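Local coordinates for protein transcriptional regulator, IclR family (Ruegeria sp. TM1040, PDB 3R4K) that probably binds DNA through an N-terminal winged helix-turn-helix domain and regulates transcription as an IclR-family regulator, at residues G49-V54 / R58-G63. Sequence-based numbering, arbitrary orientation.
Sequences GFVEQV and RSYRLG
Glu52 and Arg61 face each other as a hydrogen-bonded antiparallel pair and are joined twice, through backbone and side chains. In the backbone, Glu52 N gives its hydrogen to Arg61 O at 2.8 Å, and Arg61 N returns one to Glu52 O at 3.0 Å. Further along, Val54 N bonds to Ser59 O, and at the other end Gly63 N reaches Phe50 O at 2.7 Å.

The two charged side chains lie side by side on one face of the hairpin. Each CG sits between its own backbone N and carbonyl carbon (chi1 66° in Glu52, 67° in Arg61); with both residues on the same face, this carries the two extended chains out side by side. Arg61 then presents its NE edge, and NE and NH2 both converge on Glu52 OE2, each at 2.8 Å, with carboxylate and guanidinium nearly coplanar. Arg73 of the second subunit also salt-bridges this oxygen, linking the pair to the other subunit. An alanine in place of Arg61 would probably leave the Glu52 carboxylate less firmly fixed in rotation, with the neighbouring subunit's Arg73 remaining as a salt-bridge partner of that oxygen.

These strands form the beta hairpin that follows helix 35-47, the wing of a winged helix-turn-helix domain; strand 21-23 adds a third strand beside 59-62.

The remaining side-chain packing splits by face. Next to the arginine, the Val54 CG1 methyl rests 3.4 Å from the hydroxyl oxygen, Ser59 OG. On the reverse, Gln53 CG lies obliquely 3.8 Å from Tyr60 CE1, the amide plane steeply turned to the ring. Val51 CG2 makes an apolar contact of 4.2 Å with Tyr60 CD1, and both residues continue onto Met42 of helix 35-47, seating the hairpin against the helical bundle.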
loop_
_atom_site.group_PDB
_atom_site.type_symbol
_atom_site.label_atom_id
_atom_site.label_comp_id
_atom_site.label_asym_id
_atom_site.label_seq_id
_atom_site.Cartn_x
_atom_site.Cartn_y
_atom_site.Cartn_z
ATOM N N GLY A 49 -10.964 14.361 0.907
ATOM C CA GLY A 49 -11.015 13.008 0.367
ATOM C C GLY A 49 -10.574 11.926 1.331
ATOM O O GLY A 49 -10.328 10.798 0.905
ATOM N N PHE A 50 -10.476 12.246 2.631
ATOM C CA PHE A 50 -10.056 11.309 3.664
ATOM C C PHE A 50 -11.220 10.486 4.155
ATOM O O PHE A 50 -10.995 9.361 4.572
ATOM C CB PHE A 50 -9.384 12.058 4.817
ATOM C CG PHE A 50 -7.917 12.300 4.535
ATOM C CD1 PHE A 50 -7.516 13.147 3.498
ATOM C CD2 PHE A 50 -6.932 11.705 5.318
ATOM C CE1 PHE A 50 -6.160 13.351 3.220
ATOM C CE2 PHE A 50 -5.573 11.958 5.077
ATOM C CZ PHE A 50 -5.196 12.752 4.013
ATOM N N VAL A 51 -12.445 11.041 4.160
ATOM C CA VAL A 51 -13.644 10.304 4.543
ATOM C C VAL A 51 -14.725 10.537 3.470
ATOM O O VAL A 51 -14.628 11.477 2.676
ATOM C CB VAL A 51 -14.176 10.584 5.989
ATOM C CG1 VAL A 51 -13.064 10.606 7.021
ATOM C CG2 VAL A 51 -15.026 11.850 6.073
ATOM N N GLU A 52 -15.740 9.668 3.430
ATOM C CA GLU A 52 -16.874 9.868 2.532
ATOM C C GLU A 52 -18.153 9.354 3.188
ATOM O O GLU A 52 -18.095 8.480 4.056
ATOM C CB GLU A 52 -16.654 9.278 1.127
ATOM C CG GLU A 52 -16.533 7.775 1.019
ATOM C CD GLU A 52 -16.412 7.289 -0.411
ATOM O OE1 GLU A 52 -15.886 8.038 -1.266
ATOM O OE2 GLU A 52 -16.835 6.143 -0.676
ATOM N N GLN A 53 -19.290 9.954 2.815
ATOM C CA GLN A 53 -20.599 9.563 3.333
ATOM C C GLN A 53 -21.061 8.353 2.571
ATOM O O GLN A 53 -20.900 8.318 1.349
ATOM C CB GLN A 53 -21.614 10.709 3.210
ATOM C CG GLN A 53 -21.389 11.844 4.211
ATOM C CD GLN A 53 -22.413 12.962 4.129
ATOM O OE1 GLN A 53 -23.503 12.813 3.562
ATOM N NE2 GLN A 53 -22.098 14.101 4.737
ATOM N N VAL A 54 -21.588 7.334 3.279
ATOM C CA VAL A 54 -22.096 6.112 2.639
ATOM C C VAL A 54 -23.566 6.403 2.218
ATOM O O VAL A 54 -24.292 7.049 2.978
ATOM C CB VAL A 54 -21.894 4.815 3.493
ATOM C CG1 VAL A 54 -20.856 5.012 4.592
ATOM C CG2 VAL A 54 -23.195 4.254 4.065
ATOM N N ARG A 58 -26.490 8.832 7.508
ATOM C CA ARG A 58 -25.341 9.663 7.881
ATOM C C ARG A 58 -24.264 8.794 8.540
ATOM O O ARG A 58 -23.972 8.899 9.737
ATOM C CB ARG A 58 -25.769 10.827 8.794
ATOM N N SER A 59 -23.707 7.904 7.721
ATOM C CA SER A 59 -22.640 6.972 8.039
ATOM C C SER A 59 -21.407 7.411 7.266
ATOM O O SER A 59 -21.529 7.995 6.189
ATOM C CB SER A 59 -23.065 5.554 7.666
ATOM O OG SER A 59 -22.025 4.594 7.746
ATOM N N TYR A 60 -20.231 7.171 7.817
ATOM C CA TYR A 60 -18.994 7.526 7.143
ATOM C C TYR A 60 -18.101 6.328 6.995
ATOM O O TYR A 60 -18.103 5.430 7.843
ATOM C CB TYR A 60 -18.223 8.606 7.909
ATOM C CG TYR A 60 -18.968 9.895 8.180
ATOM C CD1 TYR A 60 -18.966 10.933 7.250
ATOM C CD2 TYR A 60 -19.579 10.125 9.411
ATOM C CE1 TYR A 60 -19.601 12.144 7.516
ATOM C CE2 TYR A 60 -20.207 11.336 9.692
ATOM C CZ TYR A 60 -20.208 12.345 8.744
ATOM O OH TYR A 60 -20.814 13.542 9.020
ATOM N N ARG A 61 -17.317 6.332 5.931
ATOM C CA ARG A 61 -16.278 5.348 5.672
ATOM C C ARG A 61 -15.061 6.117 5.180
ATOM O O ARG A 61 -15.178 7.304 4.836
ATOM C CB ARG A 61 -16.725 4.257 4.697
ATOM C CG ARG A 61 -16.968 4.734 3.286
ATOM C CD ARG A 61 -17.396 3.582 2.432
ATOM N NE ARG A 61 -17.353 3.933 1.017
ATOM C CZ ARG A 61 -17.828 3.164 0.044
ATOM N NH1 ARG A 61 -18.412 2.005 0.329
ATOM N NH2 ARG A 61 -17.741 3.556 -1.223
ATOM N N LEU A 62 -13.900 5.466 5.165
ATOM C CA LEU A 62 -12.677 6.112 4.715
ATOM C C LEU A 62 -12.740 6.443 3.214
ATOM O O LEU A 62 -13.419 5.763 2.447
ATOM C CB LEU A 62 -11.441 5.289 5.078
ATOM C CG LEU A 62 -11.105 5.349 6.579
ATOM C CD1 LEU A 62 -10.228 4.272 6.949
ATOM C CD2 LEU A 62 -10.421 6.666 6.964
ATOM N N GLY A 63 -12.133 7.572 2.863
ATOM C CA GLY A 63 -12.106 8.144 1.520
ATOM C C GLY A 63 -10.973 7.680 0.614
ATOM O O GLY A 63 -10.005 7.056 1.057
#